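Local coordinates for oxetanocin-like protein (Pyrococcus furiosus, PDB 1XX7) that probably hydrolyses 2'-deoxyribonucleoside 5'-monophosphates to the deoxynucleoside and phosphate, as a metal-dependent phosphohydrolase of the HD-domain family, at residues H75-G78 / E79-I82; I63-E66 / K67-I71; R21-M25 / G26-K30. All coordinates share one frame; numbering follows the deposited sequence.

Contact 1. Residues H75-G78 / E79-I82; sequences HDLG and EAII. With NI (nickel (II) ion), chain G.
D76 and E79 both carry CG beside their own backbone N (chi1 -80° in D76), and E79 is extended beyond CG (chi2 -170°), which together bring the two carboxylates side by side, pointing the same way, with planes 9° apart. They stack without bonding: D76 OD1 stays 3.9 Å from E79 OE2. A water reconciles them, donating to D76 OD2 and to E79 OE1 at 2.7 Å each. The same D76 OD2 binds nickel at 2.1 Å, and H75 NE2 reaches the metal at 2.3 Å; H41 and D132 complete the protein ligands, the H...HD...D signature of HD domains. Aspartate suits its place because its short arm keeps the carboxylate close to the backbone, while the longer glutamate reaches the water from the next helix. A type I turn from D76 to E79, closed by E79 N to D76 O at 3.0 Å, sets this spacing. Beyond it G78 O accepts from both I81 N and I82 N as helix 79-82 begins, and L77 and A80 lie against helix 10-18. With nickel on one oxygen of D76 and one water giving a hydrogen to each acid, the crowding of negative charge is probably eased, and E79, linked to the metal ligand through the water, is a second-shell group beside D76.

Contact 2. Residues I63-E66 / K67-I71; sequences IDVE and KALKI
D64 and K67 cross at about a right angle at the start of helix 65-74. The aspartate has its carboxylate swung anti to the backbone N (chi1 -177°), which turns it back over the first turn, where OD1 accepts from K67 N at 3.3 Å. That bond is almost straight at the hydrogen, 177°, yet the N-H meets OD1 from above the carboxylate plane. D64 is thus the N-cap, and aspartate suits the position because a short acidic side chain can receive an amide of the first turn. Its other oxygen, OD2, rests 3.4 Å from K67 CB, while the lysine bends at chi3; K67 NZ remains 4.2 Å from D64 OD2, near enough for attraction but beyond a salt bridge.

The next two pairs run alongside instead of crossing. V65 and L69, four residues apart, point the same way, and V65 CG1 touches L69 CD1 at 3.8 Å; branched apolar groups fit here because V65 packs on A53 and L69 on T49, both of helix 38-58. E66 and K70 also lie side by side; both chains are extended, and E66 OE2 and K70 NZ form a long salt bridge at 3.9 Å. K70 NZ has a firmer partner in E54 of a third subunit. Just before the helix I63 CG2 lies 4.2 Å from A68 CB, where the small alanine suits the close packing on T49.

Backbone bonds from A68 N to D64 O and from L69 N to V65 O carry the helix on. The negative cap would interact favourably with the positive end of the helix dipole, while the K70 amine, paired with E54 of the third subunit and more weakly with E66, probably keeps its charge and joins this helix to the neighbouring subunit.

Contact 3. Residues R21-M25 / G26-K30; sequences RIPRM and GWLIK
From P23 to R24 the chain is extended, and at M25 it turns into helix 25-30, whose I29 N to M25 O bond is nearly straight at 2.9 Å and 173°. On one side of this bend P23 CG meets L28 CD1 at 3.5 Å. L28 turns its CG anti to its backbone N (chi1 178°), a setting that sends the leucine branch back toward the proline, and the rigid ring presents CB and CG to it. M25 lies alongside the same leucine, its CE 3.5 Å from L28 CD2. Bends at chi2 and chi3 fold the methionine chain round so that CE also reaches I29 CD1 at 3.4 Å, a tight fit, suited to an unbranched, flexible thioether chain.

R24 holds the N-cap position of the helix, and this loop-to-helix passage lies within the HD domain beside its metal centre: the R24 side chain comes to about 4 Å, at its nearest, from the nickel and touches H41. R24 and W27 run side by side, pointing the same way, with guanidinium and indole planes 71° apart. The touching atoms are R24 CB and W27 CD1, 3.5 Å apart, and the arginine thus meets the indole through the aliphatic root of its chain. R24 NE and W27 NE1 both go to OE2 of E36, as a salt bridge and a hydrogen bond, one carboxylate oxygen thereby fixing the arginine and the tryptophan together, while the large indole suits its place by packing on M136 and A140 of helix 123-145. Across the interface, P23 and L28 pack on L28 and P23 of a second subunit, and I29 O accepts from R21 NH2 of that chain.

In the fold
Contact 1 is the most deeply buried of the three and contributes two nickel ligands; contacts 2 and 3 are only partly buried and lie on opposite sides of the chain's centre, about 27 Å apart between centres. Helix 65-74, which holds contact 2, leads straight into the metal-binding loop of contact 1. Contact 3 meets contact 1 where I22 CD1 packs against E79 O and A80 O, and its R24 approaches the same metal. The chemistry follows the place: acids, metal and water in buried contact 1; an N-cap at the helix start in contact 2, with ion pairing toward a third subunit; and apolar packing with an arginine and a tryptophan sharing E36 in contact 3, which, like contact 1, touches the second subunit.

Contact 1. Residues H75-G78 / E79-I82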
ATOM      1  N   HIS A  75     -23.843   7.974 -10.205  1.00 21.32           N
ATOM      2  CA  HIS A  75     -24.573   6.803  -9.728  1.00 22.98           C
ATOM      3  C   HIS A  75     -24.100   6.224  -8.371  1.00 26.29           C
ATOM      4  O   HIS A  75     -24.920   5.695  -7.614  1.00 22.20           O
ATOM      5  CB  HIS A  75     -24.656   5.751 -10.806  1.00 20.52           C
ATOM      6  CG  HIS A  75     -23.516   4.804 -10.801  1.00 23.61           C
ATOM      7  ND1 HIS A  75     -22.300   5.112 -11.359  1.00 24.36           N
ATOM      8  CD2 HIS A  75     -23.391   3.572 -10.264  1.00 23.36           C
ATOM      9  CE1 HIS A  75     -21.465   4.108 -11.166  1.00 25.38           C
ATOM     10  NE2 HIS A  75     -22.104   3.153 -10.521  1.00 26.11           N
ATOM     11  N   ASP A  76     -22.808   6.368  -8.047  1.00 25.44           N
ATOM     12  CA  ASP A  76     -22.263   5.898  -6.773  1.00 20.55           C
ATOM     13  C   ASP A  76     -21.763   7.060  -5.913  1.00 22.40           C
ATOM     14  O   ASP A  76     -21.103   6.832  -4.904  1.00 20.47           O
ATOM     15  CB  ASP A  76     -21.133   4.905  -7.013  1.00 22.53           C
ATOM     16  CG  ASP A  76     -21.639   3.515  -7.342  1.00 24.12           C
ATOM     17  OD1 ASP A  76     -22.839   3.267  -7.214  1.00 26.91           O
ATOM     18  OD2 ASP A  76     -20.836   2.643  -7.729  1.00 26.55           O
ATOM     19  N   LEU A  77     -22.143   8.292  -6.267  1.00 17.43           N
ATOM     20  CA  LEU A  77     -21.690   9.463  -5.542  1.00 22.80           C
ATOM     21  C   LEU A  77     -22.231   9.547  -4.094  1.00 27.32           C
ATOM     22  O   LEU A  77     -21.571  10.114  -3.211  1.00 25.26           O
ATOM     23  CB  LEU A  77     -22.087  10.702  -6.317  1.00 26.03           C
ATOM     24  CG  LEU A  77     -21.506  12.050  -5.914  1.00 30.45           C
ATOM     25  CD1 LEU A  77     -19.959  12.010  -5.616  1.00 29.95           C
ATOM     26  CD2 LEU A  77     -21.839  13.024  -7.048  1.00 32.06           C
ATOM     27  N   GLY A  78     -23.413   8.962  -3.860  1.00 23.92           N
ATOM     28  CA  GLY A  78     -23.951   8.808  -2.515  1.00 25.38           C
ATOM     29  C   GLY A  78     -23.069   7.975  -1.573  1.00 22.90           C
ATOM     30  O   GLY A  78     -23.192   8.081  -0.340  1.00 19.81           O
ATOM     31  N   GLU A  79     -22.175   7.175  -2.160  1.00 22.19           N
ATOM     32  CA  GLU A  79     -21.206   6.399  -1.397  1.00 23.99           C
ATOM     33  C   GLU A  79     -20.107   7.261  -0.774  1.00 24.20           C
ATOM     34  O   GLU A  79     -19.454   6.825   0.159  1.00 24.71           O
ATOM     35  CB  GLU A  79     -20.620   5.261  -2.257  1.00 25.72           C
ATOM     36  CG  GLU A  79     -21.719   4.351  -2.759  1.00 22.31           C
ATOM     37  CD  GLU A  79     -21.262   3.068  -3.428  1.00 23.51           C
ATOM     38  OE1 GLU A  79     -20.086   2.931  -3.858  1.00 25.48           O
ATOM     39  OE2 GLU A  79     -22.131   2.196  -3.556  1.00 19.21           O
ATOM     40  N   ALA A  80     -19.931   8.492  -1.272  1.00 21.97           N
ATOM     41  CA  ALA A  80     -19.082   9.472  -0.629  1.00 19.53           C
ATOM     42  C   ALA A  80     -19.485   9.693   0.813  1.00 16.67           C
ATOM     43  O   ALA A  80     -18.645   9.937   1.656  1.00 22.06           O
ATOM     44  CB  ALA A  80     -19.093  10.817  -1.404  1.00 18.48           C
ATOM     45  N   ILE A  81     -20.771   9.580   1.079  1.00 18.44           N
ATOM     46  CA  ILE A  81     -21.367   9.710   2.425  1.00 21.12           C
ATOM     47  C   ILE A  81     -21.594   8.357   3.136  1.00 20.50           C
ATOM     48  O   ILE A  81     -21.261   8.187   4.303  1.00 23.28           O
ATOM     49  CB  ILE A  81     -22.699  10.520   2.266  1.00 23.84           C
ATOM     50  CG1 ILE A  81     -22.381  11.784   1.441  1.00 27.85           C
ATOM     51  CG2 ILE A  81     -23.330  10.837   3.594  1.00 25.07           C
ATOM     52  CD1 ILE A  81     -23.316  12.896   1.571  1.00 34.01           C
ATOM     53  N   ILE A  82     -22.122   7.393   2.397  1.00 25.42           N
ATOM     54  CA  ILE A  82     -22.587   6.102   2.940  1.00 24.84           C
ATOM     55  C   ILE A  82     -21.485   5.023   2.949  1.00 26.12           C
ATOM     56  O   ILE A  82     -21.589   4.050   3.701  1.00 24.47           O
ATOM     57  CB  ILE A  82     -23.794   5.585   2.105  1.00 23.95           C
ATOM     58  CG1 ILE A  82     -25.003   6.540   2.211  1.00 25.24           C
ATOM     59  CG2 ILE A  82     -24.183   4.122   2.461  1.00 24.01           C
ATOM     60  CD1 ILE A  82     -25.401   6.921   3.644  1.00 26.20           C
TER
HETATM   61 NI    NI G 201     -21.242   1.327  -9.370  1.00 32.09          NI
HETATM   62  O   HOH W   1     -19.399   1.333  -5.922  1.00 24.08           O

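Contact 2. Residues I63-E66 / K67-I71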
ATOM      1  N   ILE A  63     -29.993   6.383 -27.828  1.00 33.09           N
ATOM      2  CA  ILE A  63     -29.828   6.536 -26.392  1.00 29.52           C
ATOM      3  C   ILE A  63     -29.694   8.026 -26.219  1.00 29.24           C
ATOM      4  O   ILE A  63     -29.101   8.693 -27.070  1.00 24.43           O
ATOM      5  CB  ILE A  63     -28.550   5.770 -25.918  1.00 29.89           C
ATOM      6  CG1 ILE A  63     -28.756   4.246 -26.040  1.00 32.64           C
ATOM      7  CG2 ILE A  63     -28.114   6.163 -24.490  1.00 29.66           C
ATOM      8  CD1 ILE A  63     -29.785   3.616 -25.058  1.00 29.27           C
ATOM      9  N   ASP A  64     -30.272   8.554 -25.147  1.00 26.29           N
ATOM     10  CA  ASP A  64     -29.924   9.873 -24.672  1.00 25.74           C
ATOM     11  C   ASP A  64     -28.555   9.801 -23.944  1.00 25.90           C
ATOM     12  O   ASP A  64     -28.475   9.515 -22.756  1.00 27.24           O
ATOM     13  CB  ASP A  64     -31.033  10.355 -23.744  1.00 24.83           C
ATOM     14  CG  ASP A  64     -30.824  11.753 -23.243  1.00 22.65           C
ATOM     15  OD1 ASP A  64     -29.796  12.398 -23.534  1.00 28.87           O
ATOM     16  OD2 ASP A  64     -31.717  12.230 -22.536  1.00 29.00           O
ATOM     17  N   VAL A  65     -27.491  10.050 -24.692  1.00 25.22           N
ATOM     18  CA  VAL A  65     -26.146   9.858 -24.227  1.00 25.27           C
ATOM     19  C   VAL A  65     -25.783  10.829 -23.131  1.00 23.97           C
ATOM     20  O   VAL A  65     -25.154  10.438 -22.160  1.00 20.15           O
ATOM     21  CB  VAL A  65     -25.146   9.927 -25.377  1.00 29.57           C
ATOM     22  CG1 VAL A  65     -23.684   9.780 -24.848  1.00 28.94           C
ATOM     23  CG2 VAL A  65     -25.469   8.831 -26.403  1.00 28.22           C
ATOM     24  N   GLU A  66     -26.215  12.079 -23.275  1.00 20.84           N
ATOM     25  CA  GLU A  66     -26.044  13.072 -22.254  1.00 20.50           C
ATOM     26  C   GLU A  66     -26.570  12.581 -20.932  1.00 27.52           C
ATOM     27  O   GLU A  66     -25.813  12.577 -19.932  1.00 25.03           O
ATOM     28  CB  GLU A  66     -26.758  14.368 -22.624  1.00 21.89           C
ATOM     29  CG  GLU A  66     -26.594  15.436 -21.610  1.00 26.37           C
ATOM     30  CD  GLU A  66     -27.113  16.769 -22.032  1.00 29.68           C
ATOM     31  OE1 GLU A  66     -27.247  17.025 -23.245  1.00 36.18           O
ATOM     32  OE2 GLU A  66     -27.370  17.577 -21.139  1.00 28.30           O
ATOM     33  N   LYS A  67     -27.862  12.167 -20.910  1.00 24.57           N
ATOM     34  CA  LYS A  67     -28.427  11.593 -19.690  1.00 21.65           C
ATOM     35  C   LYS A  67     -27.684  10.353 -19.152  1.00 15.58           C
ATOM     36  O   LYS A  67     -27.484  10.235 -17.953  1.00 17.70           O
ATOM     37  CB  LYS A  67     -29.879  11.255 -19.886  1.00 25.98           C
ATOM     38  CG  LYS A  67     -30.542  10.576 -18.659  1.00 27.69           C
ATOM     39  CD  LYS A  67     -31.957  10.186 -18.977  1.00 30.09           C
ATOM     40  CE  LYS A  67     -32.902  11.342 -18.781  1.00 29.28           C
ATOM     41  NZ  LYS A  67     -34.215  11.040 -19.436  1.00 32.03           N
ATOM     42  N   ALA A  68     -27.290   9.448 -20.023  1.00 17.25           N
ATOM     43  CA  ALA A  68     -26.612   8.244 -19.608  1.00 20.12           C
ATOM     44  C   ALA A  68     -25.223   8.518 -18.963  1.00 21.52           C
ATOM     45  O   ALA A  68     -24.861   7.871 -17.982  1.00 22.27           O
ATOM     46  CB  ALA A  68     -26.517   7.277 -20.756  1.00 20.70           C
ATOM     47  N   LEU A  69     -24.488   9.501 -19.487  1.00 22.43           N
ATOM     48  CA  LEU A  69     -23.217   9.909 -18.905  1.00 19.87           C
ATOM     49  C   LEU A  69     -23.419  10.637 -17.597  1.00 19.08           C
ATOM     50  O   LEU A  69     -22.661  10.381 -16.628  1.00 18.69           O
ATOM     51  CB  LEU A  69     -22.377  10.752 -19.878  1.00 22.91           C
ATOM     52  CG  LEU A  69     -22.080  10.100 -21.226  1.00 25.10           C
ATOM     53  CD1 LEU A  69     -21.337  11.102 -22.173  1.00 25.04           C
ATOM     54  CD2 LEU A  69     -21.309   8.821 -21.051  1.00 25.19           C
ATOM     55  N   LYS A  70     -24.436  11.490 -17.486  1.00 19.90           N
ATOM     56  CA  LYS A  70     -24.677  12.119 -16.174  1.00 19.80           C
ATOM     57  C   LYS A  70     -24.980  11.052 -15.108  1.00 23.38           C
ATOM     58  O   LYS A  70     -24.504  11.132 -13.984  1.00 21.17           O
ATOM     59  CB  LYS A  70     -25.826  13.106 -16.199  1.00 23.91           C
ATOM     60  CG  LYS A  70     -25.631  14.381 -16.963  1.00 26.14           C
ATOM     61  CD  LYS A  70     -26.900  15.212 -16.880  1.00 28.66           C
ATOM     62  CE  LYS A  70     -26.803  16.493 -17.658  1.00 34.50           C
ATOM     63  NZ  LYS A  70     -27.888  17.488 -17.270  1.00 38.93           N
ATOM     64  N   ILE A  71     -25.768  10.050 -15.479  1.00 21.97           N
ATOM     65  CA  ILE A  71     -26.161   8.993 -14.536  1.00 22.25           C
ATOM     66  C   ILE A  71     -24.945   8.187 -14.080  1.00 20.36           C
ATOM     67  O   ILE A  71     -24.814   7.895 -12.914  1.00 19.73           O
ATOM     68  CB  ILE A  71     -27.204   8.027 -15.152  1.00 20.38           C
ATOM     69  CG1 ILE A  71     -28.552   8.738 -15.382  1.00 20.90           C
ATOM     70  CG2 ILE A  71     -27.369   6.760 -14.276  1.00 21.85           C
ATOM     71  CD1 ILE A  71     -29.517   7.958 -16.301  1.00 22.69           C
TER

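Contact 3. Residues R21-M25 / G26-K30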
ATOM      1  N   ARG A  21     -10.809   7.958  -2.412  1.00 14.93           N
ATOM      2  CA  ARG A  21     -10.205   7.300  -1.258  1.00 21.48           C
ATOM      3  C   ARG A  21     -11.040   6.141  -0.719  1.00 21.04           C
ATOM      4  O   ARG A  21     -10.477   5.232  -0.155  1.00 25.12           O
ATOM      5  CB  ARG A  21      -9.969   8.320  -0.167  1.00 21.79           C
ATOM      6  CG  ARG A  21      -9.104   9.402  -0.691  1.00 26.05           C
ATOM      7  CD  ARG A  21      -8.609  10.279   0.365  1.00 28.11           C
ATOM      8  NE  ARG A  21      -9.662  10.980   1.063  1.00 25.38           N
ATOM      9  CZ  ARG A  21     -10.240  12.106   0.664  1.00 31.75           C
ATOM     10  NH1 ARG A  21      -9.955  12.665  -0.498  1.00 35.26           N
ATOM     11  NH2 ARG A  21     -11.166  12.659   1.428  1.00 37.76           N
ATOM     12  N   ILE A  22     -12.357   6.190  -0.920  1.00 16.68           N
ATOM     13  CA  ILE A  22     -13.262   5.144  -0.450  1.00 23.73           C
ATOM     14  C   ILE A  22     -13.074   3.854  -1.284  1.00 20.07           C
ATOM     15  O   ILE A  22     -13.136   3.889  -2.513  1.00 24.01           O
ATOM     16  CB  ILE A  22     -14.750   5.682  -0.421  1.00 27.46           C
ATOM     17  CG1 ILE A  22     -14.886   6.703   0.712  1.00 26.15           C
ATOM     18  CG2 ILE A  22     -15.758   4.560  -0.194  1.00 30.83           C
ATOM     19  CD1 ILE A  22     -16.109   7.654   0.598  1.00 25.18           C
ATOM     20  N   PRO A  23     -12.709   2.736  -0.621  1.00 22.29           N
ATOM     21  CA  PRO A  23     -12.512   1.499  -1.379  1.00 19.71           C
ATOM     22  C   PRO A  23     -13.827   0.790  -1.798  1.00 17.82           C
ATOM     23  O   PRO A  23     -14.906   0.918  -1.187  1.00 13.45           O
ATOM     24  CB  PRO A  23     -11.649   0.613  -0.443  1.00 17.74           C
ATOM     25  CG  PRO A  23     -11.838   1.152   0.880  1.00 22.50           C
ATOM     26  CD  PRO A  23     -12.401   2.549   0.819  1.00 23.24           C
ATOM     27  N   ARG A  24     -13.714   0.126  -2.919  1.00 18.49           N
ATOM     28  CA  ARG A  24     -14.676  -0.845  -3.317  1.00 20.38           C
ATOM     29  C   ARG A  24     -14.515  -2.082  -2.346  1.00 18.71           C
ATOM     30  O   ARG A  24     -13.528  -2.873  -2.449  1.00 16.54           O
ATOM     31  CB  ARG A  24     -14.394  -1.177  -4.779  1.00 15.60           C
ATOM     32  CG  ARG A  24     -14.708  -0.007  -5.701  1.00 16.81           C
ATOM     33  CD  ARG A  24     -16.181  -0.048  -6.155  1.00 17.02           C
ATOM     34  NE  ARG A  24     -16.385  -1.144  -7.117  1.00 19.02           N
ATOM     35  CZ  ARG A  24     -17.574  -1.666  -7.478  1.00 20.42           C
ATOM     36  NH1 ARG A  24     -17.622  -2.654  -8.367  1.00 18.37           N
ATOM     37  NH2 ARG A  24     -18.707  -1.221  -6.946  1.00 21.81           N
ATOM     38  N   MET A  25     -15.474  -2.208  -1.423  1.00 20.74           N
ATOM     39  CA  MET A  25     -15.346  -3.082  -0.231  1.00 25.22           C
ATOM     40  C   MET A  25     -15.381  -4.572  -0.533  1.00 20.54           C
ATOM     41  O   MET A  25     -14.677  -5.342   0.106  1.00 21.18           O
ATOM     42  CB  MET A  25     -16.405  -2.737   0.838  1.00 28.01           C
ATOM     43  CG  MET A  25     -16.077  -1.481   1.637  1.00 34.93           C
ATOM     44  SD  MET A  25     -14.618  -1.570   2.773  1.00 40.07           S
ATOM     45  CE  MET A  25     -14.677  -3.213   3.270  1.00 32.60           C
ATOM     46  N   GLY A  26     -16.177  -4.963  -1.513  1.00 23.45           N
ATOM     47  CA  GLY A  26     -16.218  -6.344  -1.992  1.00 22.49           C
ATOM     48  C   GLY A  26     -14.810  -6.912  -2.213  1.00 23.32           C
ATOM     49  O   GLY A  26     -14.457  -7.947  -1.653  1.00 24.17           O
ATOM     50  N   TRP A  27     -13.981  -6.202  -2.981  1.00 21.05           N
ATOM     51  CA  TRP A  27     -12.591  -6.658  -3.219  1.00 20.38           C
ATOM     52  C   TRP A  27     -11.822  -6.759  -1.883  1.00 19.04           C
ATOM     53  O   TRP A  27     -11.144  -7.739  -1.612  1.00 17.69           O
ATOM     54  CB  TRP A  27     -11.838  -5.735  -4.202  1.00 17.99           C
ATOM     55  CG  TRP A  27     -12.623  -5.345  -5.453  1.00 17.24           C
ATOM     56  CD1 TRP A  27     -12.889  -4.082  -5.876  1.00 15.98           C
ATOM     57  CD2 TRP A  27     -13.245  -6.233  -6.421  1.00 19.46           C
ATOM     58  NE1 TRP A  27     -13.637  -4.116  -7.019  1.00 20.35           N
ATOM     59  CE2 TRP A  27     -13.851  -5.416  -7.399  1.00 17.31           C
ATOM     60  CE3 TRP A  27     -13.339  -7.638  -6.554  1.00 18.88           C
ATOM     61  CZ2 TRP A  27     -14.564  -5.942  -8.501  1.00 19.51           C
ATOM     62  CZ3 TRP A  27     -14.056  -8.175  -7.673  1.00 18.64           C
ATOM     63  CH2 TRP A  27     -14.671  -7.322  -8.611  1.00 18.65           C
ATOM     64  N   LEU A  28     -11.964  -5.733  -1.062  1.00 17.39           N
ATOM     65  CA  LEU A  28     -11.115  -5.538   0.072  1.00 21.46           C
ATOM     66  C   LEU A  28     -11.321  -6.640   1.096  1.00 22.08           C
ATOM     67  O   LEU A  28     -10.357  -7.217   1.635  1.00 19.81           O
ATOM     68  CB  LEU A  28     -11.393  -4.146   0.638  1.00 24.72           C
ATOM     69  CG  LEU A  28     -10.716  -3.587   1.873  1.00 27.58           C
ATOM     70  CD1 LEU A  28     -10.871  -2.068   1.969  1.00 24.69           C
ATOM     71  CD2 LEU A  28     -11.307  -4.269   3.114  1.00 30.58           C
ATOM     72  N   ILE A  29     -12.583  -6.960   1.306  1.00 24.40           N
ATOM     73  CA  ILE A  29     -12.983  -8.018   2.190  1.00 28.46           C
ATOM     74  C   ILE A  29     -12.581  -9.428   1.679  1.00 28.01           C
ATOM     75  O   ILE A  29     -12.328 -10.306   2.479  1.00 27.15           O
ATOM     76  CB  ILE A  29     -14.501  -7.924   2.479  1.00 32.64           C
ATOM     77  CG1 ILE A  29     -14.772  -6.623   3.264  1.00 33.07           C
ATOM     78  CG2 ILE A  29     -14.953  -9.118   3.312  1.00 36.26           C
ATOM     79  CD1 ILE A  29     -16.170  -6.242   3.391  1.00 34.26           C
ATOM     80  N   LYS A  30     -12.567  -9.617   0.362  1.00 24.45           N
ATOM     81  CA  LYS A  30     -12.015 -10.774  -0.250  1.00 22.43           C
ATOM     82  C   LYS A  30     -10.490 -10.947  -0.082  1.00 23.70           C
ATOM     83  O   LYS A  30      -9.989 -12.010  -0.335  1.00 21.38           O
ATOM     84  CB  LYS A  30     -12.335 -10.799  -1.739  1.00 21.20           C
ATOM     85  CG  LYS A  30     -13.767 -11.087  -2.049  1.00 24.40           C
ATOM     86  CD  LYS A  30     -14.048 -12.548  -1.852  1.00 26.16           C
ATOM     87  CE  LYS A  30     -15.485 -12.888  -2.050  1.00 28.50           C
ATOM     88  NZ  LYS A  30     -15.543 -14.398  -2.216  1.00 29.96           N
TER